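Side-chain contacts in ankyrin repeat domain protein (Legionella pneumophila subsp. pneumophila, PDB 6MCA), which is a bacterial effector with ankyrin repeats and a cysteine protease-like fold, and interacts with the host LARP7 component of the 7SK snRNP complex: residues 35-38 against 39-42; 153-156 against 157-161; 189-192 against 193-197. All blocks are in the same frame, centred on the assembly; numbering follows the deposited sequence. Where two conformers were deposited one is given.

Contact 1. Residues 35-38 against 39-42; sequences MPDF and DAYL
Asp37 meets Ala40 and Tyr41 mainly through its backbone carbonyl. Tyr41 N donates to Asp37 O at 3.2 Å, in a bond bent to 159° at the hydrogen. Ala40 N also turns to Asp37 O, at 3.0 Å, but its angle of 120° makes that bond weak. One oxygen therefore serves two amides unequally. Leu42 N donates to Phe38 O at 2.9 Å, which continues the ladder by one residue. These bonds start helix 38-43, with Asp37 at the N-cap position. Asp37 is also the centre of an inverse gamma turn, closed by a weak bond from Phe38 N to Pro36 O. The chain thus turns sharply out of the loop after helix 26-31 and into the next helix. The Asp37 carboxylate lies over this first turn. Its CG is anti to the backbone N (chi1 -173°), which brings OD2 within 3.4 Å of Ala40 CB. A water accepts weakly from Asp39 N and donates weakly to Asp37 OD1 and Asp39 OD2, so it joins the two acids only through long, weak bonds. Asp39 OD1 has a firmer partner in a salt bridge with Arg77. The Tyr41 ring extends back along the incoming chain. Its CE2 packs against Pro36 CB at 4.0 Å, and the edge of the ring lies near Phe38 CA. The Tyr41 hydroxyl is hydrogen-bonded to Asp29 of helix 26-31. Phe38 turns its ring to another side, against Gln73 and Leu74 of helix 68-76. Pro36 O sits 3.4 Å above one face of that ring, offset toward its rim.

Contact 2. Residues 153-156 against 157-161; sequences FINA and KLIGH
Phe153 and Lys157, one helical turn apart, make a CH-pi contact between residues 153-156 and 157-161. Lys157 CG sits over one face of the Phe153 ring, 3.9 Å from the ring centroid and 17° off the normal. It is offset toward the rim, and Phe153 CZ is the nearest ring atom at 3.7 Å. The two side chains run side by side and point the same way. Phe153 reaches this place with CG anti to its own N (chi1 176°), which swings the ring toward the next turn. The lysine chain bends at chi2 and chi3 as it passes the ring. Its NZ ends in hydrogen bonds to the carbonyl oxygens of Asp182 and Gly185, which satisfy the amine in a buried setting. On another side Ile159 CD1 packs against the end of the Asn155 side chain, and the two cross obliquely. Backbone hydrogen bonds run alongside. Four i to i+4 bonds, regular for an alpha helix, join the two halves of helix 147-162. Lys157 N donates to Phe153 O at 3.0 Å. Leu158, Ile159 and Gly160 continue the series, donating to Ile154 O, Asn155 O and Ala156 O. His161 N follows with a bond to Lys157 O. The helix is covered from several directions: Ile154 packs on helix 126-131, Ala156 on Leu181 of strand 178-182, and Ile159 on helix 404-421. The Phe153 ring also meets Phe190 edge-to-face.

Contact 3. Residues 189-192 against 193-197; sequences EFTV and AVVKD
Thr191 and Val195 lie side by side on one flank of helix 188-202 and point the same way. Their CG2 methyls meet at 4.2 Å, Thr191 CG2 against Val195 CG2. The methyl of Thr191 is anti to the backbone N, and OG1 is anti to the carbonyl carbon (chi1 -68°). That rotation turns the hydroxyl back to Ile187 O, its hydrogen-bond partner. Val195 CG2 also lies 3.2 Å from Thr191 O. On another flank the Phe190 ring reaches forward to Val194, but the approach of Phe190 CZ to Val194 CG2, 4.5 Å, rests on one of two deposited conformers and is doubtful. The polar ends leave the helix for other partners: Glu189 OE2 is hydrogen-bonded to His236 NE2, and the extended Lys196 chain carries NZ to Thr226 OG1. Backbone bonds hold the turns on which these side chains are mounted. Ala193 N donates to Glu189 O at 3.0 Å and Val194 N to Phe190 O at 2.9 Å. Val195 and Lys196 repeat the step with Thr191 O and Val192 O. The i to i+4 ladder and the mostly apolar flanks are characteristic of an alpha helix packed largely within the protein, here with Phe190 on helix 126-131, Val192 and Val195 on Phe225 of helix 215-233, and Thr191 on helix 348-353.

From the N terminus the three contacts follow in series; none nests within or crosses another. Each is local and closes no long loop. Contact 1 turns the loop after helix 26-31 into helix 38-43, far from the centre of the chain. Its centre is about 44 Å from that of contact 2 and about 40 Å from that of contact 3. The chain then runs through the predicted ankyrin repeat to helix 147-162, which holds contact 2. Strands 168-172 and 178-182 form a hairpin that separates it in the chain from helix 188-202 and contact 3. Contacts 2 and 3 bring these two helices together: Lys157 CB lies 3.5 Å from Phe190 CZ, and Ile154 packs on Phe190.

Contact 1. Residues 35-38 against 39-42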
loop_
_atom_site.group_PDB
_atom_site.type_symbol
_atom_site.label_atom_id
_atom_site.label_comp_id
_atom_site.label_asym_id
_atom_site.label_seq_id
_atom_site.Cartn_x
_atom_site.Cartn_y
_atom_site.Cartn_z
ATOM N N MET A 35 -33.249 -12.352 1.990
ATOM C CA MET A 35 -32.882 -13.295 3.039
ATOM C C MET A 35 -32.895 -14.709 2.472
ATOM O O MET A 35 -33.929 -15.147 1.952
ATOM C CB MET A 35 -33.836 -13.186 4.224
ATOM C CG MET A 35 -33.561 -14.194 5.328
ATOM S SD MET A 35 -32.060 -13.811 6.251
ATOM C CE MET A 35 -32.568 -12.329 7.118
ATOM N N PRO A 36 -31.789 -15.443 2.534
ATOM C CA PRO A 36 -31.752 -16.775 1.925
ATOM C C PRO A 36 -32.623 -17.770 2.680
ATOM O O PRO A 36 -32.911 -17.621 3.870
ATOM C CB PRO A 36 -30.272 -17.169 2.011
ATOM C CG PRO A 36 -29.537 -15.885 2.260
ATOM C CD PRO A 36 -30.475 -15.039 3.056
ATOM N N ASP A 37 -33.049 -18.800 1.949
ATOM C CA ASP A 37 -33.745 -19.944 2.538
ATOM C C ASP A 37 -32.677 -20.949 2.965
ATOM O O ASP A 37 -32.361 -21.911 2.262
ATOM C CB ASP A 37 -34.736 -20.540 1.545
ATOM C CG ASP A 37 -35.601 -21.629 2.157
ATOM O OD1 ASP A 37 -35.461 -21.905 3.367
ATOM O OD2 ASP A 37 -36.427 -22.210 1.422
ATOM N N PHE A 38 -32.111 -20.702 4.151
ATOM C CA PHE A 38 -30.963 -21.478 4.614
ATOM C C PHE A 38 -31.276 -22.968 4.668
ATOM O O PHE A 38 -30.417 -23.801 4.352
ATOM C CB PHE A 38 -30.514 -20.984 5.989
ATOM C CG PHE A 38 -30.224 -19.512 6.043
ATOM C CD1 PHE A 38 -29.051 -19.001 5.512
ATOM C CD2 PHE A 38 -31.125 -18.638 6.633
ATOM C CE1 PHE A 38 -28.782 -17.645 5.564
ATOM C CE2 PHE A 38 -30.862 -17.282 6.688
ATOM C CZ PHE A 38 -29.689 -16.785 6.153
ATOM N N ASP A 39 -32.498 -23.323 5.067
ATOM C CA ASP A 39 -32.853 -24.733 5.184
ATOM C C ASP A 39 -32.856 -25.420 3.824
ATOM O O ASP A 39 -32.446 -26.581 3.709
ATOM C CB ASP A 39 -34.211 -24.875 5.870
ATOM C CG ASP A 39 -34.129 -24.662 7.372
ATOM O OD1 ASP A 39 -33.082 -25.001 7.966
ATOM O OD2 ASP A 39 -35.107 -24.152 7.957
ATOM N N ALA A 40 -33.303 -24.718 2.779
ATOM C CA ALA A 40 -33.283 -25.301 1.441
ATOM C C ALA A 40 -31.855 -25.533 0.960
ATOM O O ALA A 40 -31.568 -26.550 0.317
ATOM C CB ALA A 40 -34.042 -24.403 0.464
ATOM N N TYR A 41 -30.947 -24.603 1.264
ATOM C CA TYR A 41 -29.553 -24.783 0.871
ATOM C C TYR A 41 -28.886 -25.897 1.667
ATOM O O TYR A 41 -28.023 -26.604 1.135
ATOM C CB TYR A 41 -28.785 -23.471 1.039
ATOM C CG TYR A 41 -29.183 -22.411 0.039
ATOM C CD1 TYR A 41 -28.809 -22.511 -1.295
ATOM C CD2 TYR A 41 -29.941 -21.314 0.426
ATOM C CE1 TYR A 41 -29.177 -21.547 -2.214
ATOM C CE2 TYR A 41 -30.314 -20.346 -0.484
ATOM C CZ TYR A 41 -29.929 -20.466 -1.803
ATOM O OH TYR A 41 -30.297 -19.503 -2.713
ATOM N N LEU A 42 -29.269 -26.068 2.934
ATOM C CA LEU A 42 -28.724 -27.170 3.721
ATOM C C LEU A 42 -29.241 -28.512 3.218
ATOM O O LEU A 42 -28.481 -29.484 3.133
ATOM C CB LEU A 42 -29.063 -26.981 5.200
ATOM C CG LEU A 42 -28.355 -25.827 5.913
ATOM C CD1 LEU A 42 -28.995 -25.560 7.265
ATOM C CD2 LEU A 42 -26.871 -26.121 6.065
HETATM O O HOH W 1 -34.643 -21.084 6.500
#

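Contact 2. Residues 153-156 against 157-161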
loop_
_atom_site.group_PDB
_atom_site.type_symbol
_atom_site.label_atom_id
_atom_site.label_comp_id
_atom_site.label_asym_id
_atom_site.label_seq_id
_atom_site.Cartn_x
_atom_site.Cartn_y
_atom_site.Cartn_z
ATOM N N PHE A 153 3.831 -3.375 10.805
ATOM C CA PHE A 153 3.611 -3.770 9.417
ATOM C C PHE A 153 3.704 -2.564 8.489
ATOM O O PHE A 153 4.397 -2.606 7.462
ATOM C CB PHE A 153 2.251 -4.457 9.267
ATOM C CG PHE A 153 1.904 -4.811 7.845
ATOM C CD1 PHE A 153 2.303 -6.020 7.301
ATOM C CD2 PHE A 153 1.178 -3.934 7.052
ATOM C CE1 PHE A 153 1.990 -6.348 5.995
ATOM C CE2 PHE A 153 0.864 -4.256 5.744
ATOM C CZ PHE A 153 1.268 -5.465 5.216
ATOM N N ILE A 154 3.006 -1.479 8.836
ATOM C CA ILE A 154 3.012 -0.284 7.995
ATOM C C ILE A 154 4.429 0.253 7.844
ATOM O O ILE A 154 4.879 0.568 6.735
ATOM C CB ILE A 154 2.066 0.783 8.574
ATOM C CG1 ILE A 154 0.618 0.295 8.532
ATOM C CG2 ILE A 154 2.220 2.099 7.818
ATOM C CD1 ILE A 154 -0.333 1.136 9.359
ATOM N N ASN A 155 5.160 0.351 8.959
ATOM C CA ASN A 155 6.505 0.914 8.913
ATOM C C ASN A 155 7.455 0.031 8.113
ATOM O O ASN A 155 8.262 0.538 7.326
ATOM C CB ASN A 155 7.030 1.125 10.333
ATOM C CG ASN A 155 8.493 1.518 10.361
ATOM O OD1 ASN A 155 8.839 2.686 10.177
ATOM N ND2 ASN A 155 9.363 0.543 10.596
ATOM N N ALA A 156 7.373 -1.290 8.293
ATOM C CA ALA A 156 8.257 -2.191 7.563
ATOM C C ALA A 156 7.980 -2.142 6.067
ATOM O O ALA A 156 8.918 -2.107 5.260
ATOM C CB ALA A 156 8.108 -3.617 8.092
ATOM N N LYS A 157 6.702 -2.133 5.674
ATOM C CA LYS A 157 6.377 -2.037 4.254
ATOM C C LYS A 157 6.851 -0.711 3.671
ATOM O O LYS A 157 7.441 -0.677 2.581
ATOM C CB LYS A 157 4.871 -2.204 4.050
ATOM C CG LYS A 157 4.358 -3.613 4.294
ATOM C CD LYS A 157 4.918 -4.595 3.281
ATOM C CE LYS A 157 4.480 -4.243 1.868
ATOM N NZ LYS A 157 5.197 -5.062 0.853
ATOM N N LEU A 158 6.613 0.391 4.390
ATOM C CA LEU A 158 7.023 1.700 3.896
ATOM C C LEU A 158 8.537 1.790 3.760
ATOM O O LEU A 158 9.045 2.385 2.804
ATOM C CB LEU A 158 6.497 2.795 4.824
ATOM C CG LEU A 158 6.758 4.240 4.395
ATOM C CD1 LEU A 158 6.129 4.515 3.038
ATOM C CD2 LEU A 158 6.232 5.209 5.439
ATOM N N ILE A 159 9.276 1.196 4.698
ATOM C CA ILE A 159 10.732 1.225 4.617
ATOM C C ILE A 159 11.221 0.363 3.461
ATOM O O ILE A 159 12.111 0.769 2.703
ATOM C CB ILE A 159 11.349 0.788 5.957
ATOM C CG1 ILE A 159 11.420 1.978 6.915
ATOM C CG2 ILE A 159 12.729 0.182 5.745
ATOM C CD1 ILE A 159 12.019 1.644 8.251
ATOM N N GLY A 160 10.650 -0.833 3.302
ATOM C CA GLY A 160 11.045 -1.684 2.193
ATOM C C GLY A 160 10.797 -1.039 0.844
ATOM O O GLY A 160 11.564 -1.238 -0.100
ATOM N N HIS A 161 9.729 -0.248 0.738
ATOM C CA HIS A 161 9.441 0.414 -0.532
ATOM C C HIS A 161 10.315 1.649 -0.738
ATOM O O HIS A 161 10.918 1.818 -1.803
ATOM C CB HIS A 161 7.960 0.782 -0.607
ATOM C CG HIS A 161 7.061 -0.389 -0.855
ATOM N ND1 HIS A 161 7.354 -1.369 -1.780
ATOM C CD2 HIS A 161 5.875 -0.737 -0.301
ATOM C CE1 HIS A 161 6.388 -2.270 -1.783
ATOM N NE2 HIS A 161 5.479 -1.910 -0.896
#

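Contact 3. Residues 189-192 against 193-197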
loop_
_atom_site.group_PDB
_atom_site.type_symbol
_atom_site.label_atom_id
_atom_site.label_comp_id
_atom_site.label_asym_id
_atom_site.label_seq_id
_atom_site.Cartn_x
_atom_site.Cartn_y
_atom_site.Cartn_z
ATOM N N GLU A 189 -4.122 -1.153 -2.725
ATOM C CA GLU A 189 -4.930 -0.365 -1.797
ATOM C C GLU A 189 -4.096 0.118 -0.617
ATOM O O GLU A 189 -4.217 1.275 -0.185
ATOM C CB GLU A 189 -6.121 -1.192 -1.313
ATOM C CG GLU A 189 -6.917 -1.842 -2.436
ATOM C CD GLU A 189 -8.236 -2.422 -1.961
ATOM O OE1 GLU A 189 -9.117 -1.640 -1.548
ATOM O OE2 GLU A 189 -8.390 -3.660 -2.005
ATOM N N PHE A 190 -3.243 -0.762 -0.084
ATOM C CA PHE A 190 -2.306 -0.357 0.955
ATOM C C PHE A 190 -1.426 0.789 0.480
ATOM O O PHE A 190 -1.185 1.744 1.226
ATOM C CB PHE A 190 -1.450 -1.553 1.379
ATOM C CG PHE A 190 -0.307 -1.194 2.288
ATOM C CD1 PHE A 190 -0.507 -1.060 3.652
ATOM C CD2 PHE A 190 0.968 -0.998 1.780
ATOM C CE1 PHE A 190 0.540 -0.735 4.494
ATOM C CE2 PHE A 190 2.018 -0.669 2.615
ATOM C CZ PHE A 190 1.804 -0.539 3.974
ATOM N N THR A 191 -0.937 0.710 -0.761
ATOM C CA THR A 191 -0.062 1.756 -1.281
ATOM C C THR A 191 -0.796 3.088 -1.387
ATOM O O THR A 191 -0.252 4.133 -1.013
ATOM C CB THR A 191 0.505 1.344 -2.641
ATOM O OG1 THR A 191 1.408 0.244 -2.467
ATOM C CG2 THR A 191 1.254 2.499 -3.283
ATOM N N VAL A 192 -2.032 3.072 -1.887
ATOM C CA VAL A 192 -2.807 4.307 -1.996
ATOM C C VAL A 192 -3.013 4.926 -0.618
ATOM O O VAL A 192 -2.803 6.133 -0.414
ATOM C CB VAL A 192 -4.150 4.036 -2.699
ATOM C CG1 VAL A 192 -4.996 5.298 -2.738
ATOM C CG2 VAL A 192 -3.915 3.504 -4.104
ATOM N N ALA A 193 -3.414 4.101 0.354
ATOM C CA ALA A 193 -3.652 4.608 1.702
ATOM C C ALA A 193 -2.378 5.188 2.313
ATOM O O ALA A 193 -2.401 6.283 2.895
ATOM C CB ALA A 193 -4.219 3.498 2.586
ATOM N N VAL A 194 -1.258 4.476 2.175
ATOM C CA VAL A 194 -0.022 4.929 2.800
ATOM C C VAL A 194 0.518 6.170 2.100
ATOM O O VAL A 194 1.122 7.033 2.745
ATOM C CB VAL A 194 1.008 3.781 2.840
ATOM C CG1 VAL A 194 1.827 3.718 1.556
ATOM C CG2 VAL A 194 1.915 3.925 4.053
ATOM N N VAL A 195 0.274 6.316 0.794
ATOM C CA VAL A 195 0.736 7.507 0.087
ATOM C C VAL A 195 -0.068 8.722 0.525
ATOM O O VAL A 195 0.490 9.805 0.755
ATOM C CB VAL A 195 0.662 7.292 -1.436
ATOM C CG1 VAL A 195 0.709 8.627 -2.167
ATOM C CG2 VAL A 195 1.799 6.398 -1.893
ATOM N N LYS A 196 -1.387 8.562 0.662
ATOM C CA LYS A 196 -2.200 9.667 1.163
ATOM C C LYS A 196 -1.766 10.069 2.570
ATOM O O LYS A 196 -1.619 11.262 2.874
ATOM C CB LYS A 196 -3.680 9.286 1.137
ATOM C CG LYS A 196 -4.602 10.407 1.578
ATOM C CD LYS A 196 -6.031 9.923 1.727
ATOM C CE LYS A 196 -6.878 10.954 2.450
ATOM N NZ LYS A 196 -8.258 10.457 2.710
ATOM N N ASP A 197 -1.538 9.080 3.441
ATOM C CA ASP A 197 -1.125 9.391 4.807
ATOM C C ASP A 197 0.251 10.052 4.840
ATOM O O ASP A 197 0.501 10.945 5.660
ATOM C CB ASP A 197 -1.131 8.125 5.660
ATOM C CG ASP A 197 -0.816 8.406 7.113
ATOM O OD1 ASP A 197 -1.703 8.927 7.822
ATOM O OD2 ASP A 197 0.318 8.109 7.545
#